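Local atomic coordinates of rhodopsin (PDB entry 2Z73), a protein that captures light through a bound retinal chromophore and passes the signal to G proteins that activate phospholipase C in squid vision. Residues G48-T60 and I73-L85. Sequence-based numbering, arbitrary orientation.
Sequences GCGGNGIVIYLFT and IINLAFSDFTFSL. With TWT (docosane), chain G; PLM (palmitic acid), chain E; BOG (octyl beta-D-glucopyranoside), chain C.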
loop_
_atom_site.group_PDB
_atom_site.type_symbol
_atom_site.label_atom_id
_atom_site.label_comp_id
_atom_site.label_asym_id
_atom_site.label_seq_id
_atom_site.Cartn_x
_atom_site.Cartn_y
_atom_site.Cartn_z
ATOM N N GLY A 48 6.322 -9.245 5.531
ATOM C CA GLY A 48 5.554 -8.862 4.355
ATOM C C GLY A 48 4.960 -10.038 3.593
ATOM O O GLY A 48 3.752 -10.076 3.344
ATOM N N CYS A 49 5.800 -10.999 3.210
ATOM C CA CYS A 49 5.308 -12.168 2.474
ATOM C C CYS A 49 4.411 -13.001 3.382
ATOM O O CYS A 49 3.376 -13.504 2.955
ATOM C CB CYS A 49 6.476 -13.024 1.966
ATOM S SG CYS A 49 7.570 -12.193 0.793
ATOM N N GLY A 50 4.808 -13.137 4.641
ATOM C CA GLY A 50 4.005 -13.905 5.565
ATOM C C GLY A 50 2.624 -13.299 5.717
ATOM O O GLY A 50 1.605 -13.941 5.415
ATOM N N GLY A 51 2.584 -12.049 6.171
ATOM C CA GLY A 51 1.314 -11.378 6.363
ATOM C C GLY A 51 0.461 -11.213 5.119
ATOM O O GLY A 51 -0.748 -11.414 5.156
ATOM N N ASN A 52 1.069 -10.844 4.006
ATOM C CA ASN A 52 0.284 -10.656 2.800
ATOM C C ASN A 52 -0.217 -11.971 2.243
ATOM O O ASN A 52 -1.279 -12.022 1.618
ATOM C CB ASN A 52 1.086 -9.882 1.748
ATOM C CG ASN A 52 1.187 -8.391 2.073
ATOM O OD1 ASN A 52 0.177 -7.692 2.208
ATOM N ND2 ASN A 52 2.410 -7.904 2.197
ATOM N N GLY A 53 0.544 -13.040 2.469
ATOM C CA GLY A 53 0.116 -14.342 1.986
ATOM C C GLY A 53 -1.160 -14.734 2.718
ATOM O O GLY A 53 -2.120 -15.207 2.120
ATOM N N ILE A 54 -1.161 -14.516 4.027
ATOM C CA ILE A 54 -2.310 -14.844 4.843
ATOM C C ILE A 54 -3.573 -14.126 4.388
ATOM O O ILE A 54 -4.637 -14.733 4.310
ATOM C CB ILE A 54 -2.061 -14.500 6.311
ATOM C CG1 ILE A 54 -0.852 -15.282 6.821
ATOM C CG2 ILE A 54 -3.296 -14.811 7.128
ATOM C CD1 ILE A 54 -0.589 -15.105 8.297
ATOM N N VAL A 55 -3.468 -12.833 4.097
ATOM C CA VAL A 55 -4.643 -12.104 3.662
ATOM C C VAL A 55 -5.113 -12.676 2.335
ATOM O O VAL A 55 -6.299 -12.971 2.170
ATOM C CB VAL A 55 -4.386 -10.548 3.569
ATOM C CG1 VAL A 55 -2.957 -10.272 3.186
ATOM C CG2 VAL A 55 -5.343 -9.906 2.568
ATOM N N ILE A 56 -4.195 -12.879 1.402
ATOM C CA ILE A 56 -4.579 -13.457 0.121
ATOM C C ILE A 56 -5.213 -14.841 0.302
ATOM O O ILE A 56 -6.238 -15.147 -0.310
ATOM C CB ILE A 56 -3.381 -13.613 -0.824
ATOM C CG1 ILE A 56 -2.798 -12.240 -1.174
ATOM C CG2 ILE A 56 -3.821 -14.364 -2.085
ATOM C CD1 ILE A 56 -1.610 -12.314 -2.118
ATOM N N TYR A 57 -4.598 -15.674 1.139
ATOM C CA TYR A 57 -5.108 -17.019 1.391
ATOM C C TYR A 57 -6.493 -16.941 2.008
ATOM O O TYR A 57 -7.456 -17.444 1.434
ATOM C CB TYR A 57 -4.157 -17.788 2.321
ATOM C CG TYR A 57 -4.622 -19.186 2.698
ATOM C CD1 TYR A 57 -5.048 -19.471 3.995
ATOM C CD2 TYR A 57 -4.639 -20.217 1.759
ATOM C CE1 TYR A 57 -5.474 -20.738 4.346
ATOM C CE2 TYR A 57 -5.070 -21.487 2.100
ATOM C CZ TYR A 57 -5.485 -21.741 3.395
ATOM O OH TYR A 57 -5.918 -23.002 3.750
ATOM N N LEU A 58 -6.590 -16.295 3.168
ATOM C CA LEU A 58 -7.865 -16.150 3.867
ATOM C C LEU A 58 -8.966 -15.453 3.054
ATOM O O LEU A 58 -10.102 -15.926 3.018
ATOM C CB LEU A 58 -7.652 -15.409 5.192
ATOM C CG LEU A 58 -7.646 -16.256 6.471
ATOM C CD1 LEU A 58 -7.048 -17.627 6.211
ATOM C CD2 LEU A 58 -6.874 -15.530 7.561
ATOM N N PHE A 59 -8.642 -14.343 2.393
ATOM C CA PHE A 59 -9.664 -13.641 1.623
ATOM C C PHE A 59 -10.184 -14.395 0.399
ATOM O O PHE A 59 -11.369 -14.316 0.089
ATOM C CB PHE A 59 -9.186 -12.235 1.223
ATOM C CG PHE A 59 -9.529 -11.163 2.236
ATOM C CD1 PHE A 59 -8.781 -11.009 3.401
ATOM C CD2 PHE A 59 -10.617 -10.319 2.029
ATOM C CE1 PHE A 59 -9.113 -10.027 4.344
ATOM C CE2 PHE A 59 -10.956 -9.338 2.964
ATOM C CZ PHE A 59 -10.204 -9.191 4.122
ATOM N N THR A 60 -9.321 -15.128 -0.298
ATOM C CA THR A 60 -9.794 -15.878 -1.459
ATOM C C THR A 60 -10.517 -17.168 -1.065
ATOM O O THR A 60 -11.280 -17.710 -1.858
ATOM C CB THR A 60 -8.647 -16.284 -2.417
ATOM O OG1 THR A 60 -7.571 -16.847 -1.667
ATOM C CG2 THR A 60 -8.155 -15.099 -3.212
ATOM N N ILE A 73 -8.668 -5.642 -1.835
ATOM C CA ILE A 73 -7.833 -6.024 -0.698
ATOM C C ILE A 73 -6.826 -7.090 -1.123
ATOM O O ILE A 73 -5.648 -7.034 -0.767
ATOM C CB ILE A 73 -8.678 -6.588 0.481
ATOM C CG1 ILE A 73 -9.344 -5.445 1.250
ATOM C CG2 ILE A 73 -7.794 -7.387 1.436
ATOM C CD1 ILE A 73 -10.234 -5.913 2.402
ATOM N N ILE A 74 -7.304 -8.059 -1.891
ATOM C CA ILE A 74 -6.440 -9.119 -2.358
ATOM C C ILE A 74 -5.375 -8.526 -3.270
ATOM O O ILE A 74 -4.183 -8.797 -3.112
ATOM C CB ILE A 74 -7.265 -10.216 -3.091
ATOM C CG1 ILE A 74 -8.126 -10.968 -2.063
ATOM C CG2 ILE A 74 -6.344 -11.203 -3.813
ATOM C CD1 ILE A 74 -9.133 -11.919 -2.656
ATOM N N ASN A 75 -5.813 -7.703 -4.217
ATOM C CA ASN A 75 -4.902 -7.066 -5.160
ATOM C C ASN A 75 -3.810 -6.299 -4.405
ATOM O O ASN A 75 -2.634 -6.339 -4.785
ATOM C CB ASN A 75 -5.672 -6.116 -6.085
ATOM C CG ASN A 75 -4.777 -5.481 -7.132
ATOM O OD1 ASN A 75 -4.288 -6.157 -8.039
ATOM N ND2 ASN A 75 -4.549 -4.183 -7.008
ATOM N N LEU A 76 -4.214 -5.606 -3.340
ATOM C CA LEU A 76 -3.290 -4.834 -2.514
ATOM C C LEU A 76 -2.272 -5.779 -1.860
ATOM O O LEU A 76 -1.073 -5.496 -1.823
ATOM C CB LEU A 76 -4.063 -4.105 -1.417
ATOM C CG LEU A 76 -3.624 -2.714 -0.966
ATOM C CD1 LEU A 76 -4.260 -2.416 0.383
ATOM C CD2 LEU A 76 -2.108 -2.623 -0.858
ATOM N N ALA A 77 -2.759 -6.903 -1.338
ATOM C CA ALA A 77 -1.893 -7.871 -0.687
ATOM C C ALA A 77 -0.913 -8.502 -1.671
ATOM O O ALA A 77 0.227 -8.787 -1.306
ATOM C CB ALA A 77 -2.723 -8.945 -0.014
ATOM N N PHE A 78 -1.348 -8.734 -2.907
ATOM C CA PHE A 78 -0.463 -9.330 -3.909
ATOM C C PHE A 78 0.639 -8.309 -4.176
ATOM O O PHE A 78 1.820 -8.650 -4.289
ATOM C CB PHE A 78 -1.215 -9.604 -5.217
ATOM C CG PHE A 78 -0.358 -10.214 -6.291
ATOM C CD1 PHE A 78 -0.396 -11.577 -6.541
ATOM C CD2 PHE A 78 0.531 -9.430 -7.020
ATOM C CE1 PHE A 78 0.436 -12.152 -7.493
ATOM C CE2 PHE A 78 1.370 -10.001 -7.978
ATOM C CZ PHE A 78 1.322 -11.359 -8.213
ATOM N N SER A 79 0.221 -7.055 -4.275
ATOM C CA SER A 79 1.115 -5.951 -4.507
ATOM C C SER A 79 2.166 -5.892 -3.410
ATOM O O SER A 79 3.369 -5.896 -3.675
ATOM C CB SER A 79 0.319 -4.644 -4.520
ATOM O OG SER A 79 1.140 -3.525 -4.777
ATOM N N ASP A 80 1.713 -5.843 -2.167
ATOM C CA ASP A 80 2.619 -5.769 -1.030
ATOM C C ASP A 80 3.443 -7.037 -0.880
ATOM O O ASP A 80 4.601 -7.001 -0.430
ATOM C CB ASP A 80 1.824 -5.474 0.234
ATOM C CG ASP A 80 1.164 -4.117 0.185
ATOM O OD1 ASP A 80 0.269 -3.844 1.019
ATOM O OD2 ASP A 80 1.545 -3.321 -0.691
ATOM N N PHE A 81 2.862 -8.165 -1.263
ATOM C CA PHE A 81 3.588 -9.418 -1.182
ATOM C C PHE A 81 4.833 -9.347 -2.075
ATOM O O PHE A 81 5.949 -9.549 -1.608
ATOM C CB PHE A 81 2.724 -10.589 -1.656
ATOM C CG PHE A 81 3.460 -11.901 -1.656
ATOM C CD1 PHE A 81 3.587 -12.637 -0.489
ATOM C CD2 PHE A 81 4.093 -12.359 -2.808
ATOM C CE1 PHE A 81 4.333 -13.802 -0.470
ATOM C CE2 PHE A 81 4.842 -13.528 -2.799
ATOM C CZ PHE A 81 4.964 -14.251 -1.630
ATOM N N THR A 82 4.606 -9.056 -3.357
ATOM C CA THR A 82 5.666 -8.972 -4.353
ATOM C C THR A 82 6.711 -7.917 -4.005
ATOM O O THR A 82 7.894 -8.097 -4.274
ATOM C CB THR A 82 5.103 -8.640 -5.769
ATOM O OG1 THR A 82 3.905 -9.383 -6.003
ATOM C CG2 THR A 82 6.119 -8.999 -6.851
ATOM N N PHE A 83 6.272 -6.806 -3.428
ATOM C CA PHE A 83 7.211 -5.749 -3.053
ATOM C C PHE A 83 8.187 -6.313 -2.022
ATOM O O PHE A 83 9.403 -6.244 -2.178
ATOM C CB PHE A 83 6.465 -4.575 -2.425
ATOM C CG PHE A 83 7.307 -3.350 -2.256
ATOM C CD1 PHE A 83 7.247 -2.324 -3.193
ATOM C CD2 PHE A 83 8.173 -3.228 -1.174
ATOM C CE1 PHE A 83 8.035 -1.191 -3.060
ATOM C CE2 PHE A 83 8.970 -2.102 -1.027
ATOM C CZ PHE A 83 8.903 -1.078 -1.970
ATOM N N SER A 84 7.625 -6.872 -0.960
ATOM C CA SER A 84 8.413 -7.437 0.116
ATOM C C SER A 84 9.342 -8.555 -0.359
ATOM O O SER A 84 10.485 -8.648 0.104
ATOM C CB SER A 84 7.481 -7.960 1.216
ATOM O OG SER A 84 6.535 -6.956 1.591
ATOM N N LEU A 85 8.857 -9.390 -1.279
ATOM C CA LEU A 85 9.654 -10.497 -1.801
ATOM C C LEU A 85 10.881 -9.982 -2.557
ATOM O O LEU A 85 12.034 -10.230 -2.177
ATOM C CB LEU A 85 8.832 -11.347 -2.778
ATOM C CG LEU A 85 9.138 -12.854 -2.924
ATOM C CD1 LEU A 85 8.827 -13.275 -4.353
ATOM C CD2 LEU A 85 10.589 -13.179 -2.585
HETATM C C1 TWT G . -1.897 -10.837 9.556
HETATM C C2 TWT G . -0.820 -10.975 10.607
HETATM C C3 TWT G . 0.518 -11.059 9.899
HETATM C C4 TWT G . 1.690 -11.209 10.876
HETATM C C5 TWT G . 2.942 -11.272 10.000
HETATM C C6 TWT G . 3.903 -12.371 10.424
HETATM C C7 TWT G . 4.010 -13.358 9.246
HETATM C C8 TWT G . 3.948 -14.779 9.787
HETATM C C9 TWT G . 5.158 -15.628 9.356
HETATM C C10 TWT G . 6.129 -15.518 10.520
HETATM C C11 TWT G . 6.242 -16.728 11.449
HETATM C C12 TWT G . 7.600 -16.448 12.059
HETATM C C13 TWT G . 8.174 -17.411 13.091
HETATM C C14 TWT G . 9.644 -17.106 12.847
HETATM C C15 TWT G . 10.708 -18.078 13.321
HETATM C C16 TWT G . 11.947 -17.274 12.932
HETATM C C17 TWT G . 13.166 -17.459 13.761
HETATM C C18 TWT G . 14.259 -17.427 12.691
HETATM C C19 TWT G . 15.672 -17.594 13.221
HETATM C C20 TWT G . 16.570 -17.529 11.983
HETATM C C21 TWT G . 18.033 -17.682 12.359
HETATM C C22 TWT G . 18.859 -17.607 11.078
HETATM C C1 PLM E . -6.398 -20.769 -5.488
HETATM O O2 PLM E . -6.109 -21.899 -5.114
HETATM C C2 PLM E . -6.070 -19.580 -4.582
HETATM C C3 PLM E . -5.096 -18.574 -5.211
HETATM C C4 PLM E . -3.861 -18.401 -4.333
HETATM C C5 PLM E . -3.032 -17.228 -4.773
HETATM C C6 PLM E . -1.820 -17.103 -3.881
HETATM C C7 PLM E . -0.730 -16.320 -4.579
HETATM C C8 PLM E . 0.529 -16.176 -3.709
HETATM C C9 PLM E . 1.436 -15.043 -4.193
HETATM C CA PLM E . 2.505 -15.521 -5.149
HETATM C CB PLM E . 2.930 -14.397 -6.072
HETATM C CC PLM E . 4.250 -14.706 -6.750
HETATM C CD PLM E . 4.660 -13.576 -7.674
HETATM C CE PLM E . 6.113 -13.225 -7.466
HETATM C CF PLM E . 6.952 -13.448 -8.712
HETATM C CG PLM E . 8.413 -13.084 -8.474
HETATM C C1 BOG C . -18.717 -5.821 2.794
HETATM O O1 BOG C . -17.911 -4.732 2.640
HETATM C C2 BOG C . -18.905 -5.818 4.289
HETATM O O2 BOG C . -17.639 -5.975 5.038
HETATM C C3 BOG C . -19.787 -6.971 4.461
HETATM O O3 BOG C . -19.981 -6.969 5.828
HETATM C C4 BOG C . -21.118 -6.762 3.630
HETATM O O4 BOG C . -21.968 -7.855 3.791
HETATM C C5 BOG C . -20.878 -6.756 2.180
HETATM O O5 BOG C . -20.011 -5.638 2.035
HETATM C C6 BOG C . -22.208 -6.533 1.343
HETATM O O6 BOG C . -21.877 -6.553 -0.147
HETATM C "C1'" BOG C . -17.032 -5.217 1.664
HETATM C "C2'" BOG C . -16.399 -3.990 1.234
HETATM C "C3'" BOG C . -14.957 -4.294 1.457
HETATM C "C4'" BOG C . -14.487 -3.026 1.895
HETATM C "C5'" BOG C . -13.011 -3.147 1.806
HETATM C "C6'" BOG C . -12.599 -2.229 2.821
HETATM C "C7'" BOG C . -11.135 -2.401 2.787
HETATM C "C8'" BOG C . -10.781 -2.049 4.124
#
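The ring of Phe-81 is sandwiched between a thiol and a lipid: Cys-49 SG sits over one face, 4.2 Å from the centroid of the Phe-81 ring, and C9 of a palmitic acid lies over the opposite face, offset toward the rim. With CG of Phe-81 trans to its own backbone N (chi1 177°), the ring lies alongside Cys-49, and its CE1 meets Cys-49 CB. This is the packing of transmembrane helices 1 and 2 in the seven-helix rhodopsin fold; the axes of segments 48-60 and 73-85 run nearly antiparallel (159°) and approach to 8.2 Å. Were Phe-81 an alanine, the Cys-49 sulfur would probably lose its aromatic partner, and a gap would be likely to open between Cys-49 and the palmitic acid chain.

Asn-52 enters helix 70-87 as a knob among Ala-77, Asp-80, Phe-81 and Ser-84, its amide laid against the Asp-80 CB, 3.2 Å from Asn-52 ND2. ND2 donates hydrogen bonds to Ala-308 O and, weakly, to Gly-48 O, so the buried amide links helix 31-61 to the break between helices 294-306 and 311-318 in the seventh transmembrane segment, while Asp-80 OD2 turns to Ser-122. Ala-77 CB rests against Val-55 CG1 and Ile-56 CG1. Toward the cytoplasmic end, Thr-60 CG2 touches Ile-74 CD1 at 3.4 Å. Ile-73 CG2 makes a CH-pi contact over the face of the Phe-59 ring, 3.9 Å from its centroid and 5° off the normal, while Ile-73 CD1 reaches Phe-59 CE2 at 3.5 Å.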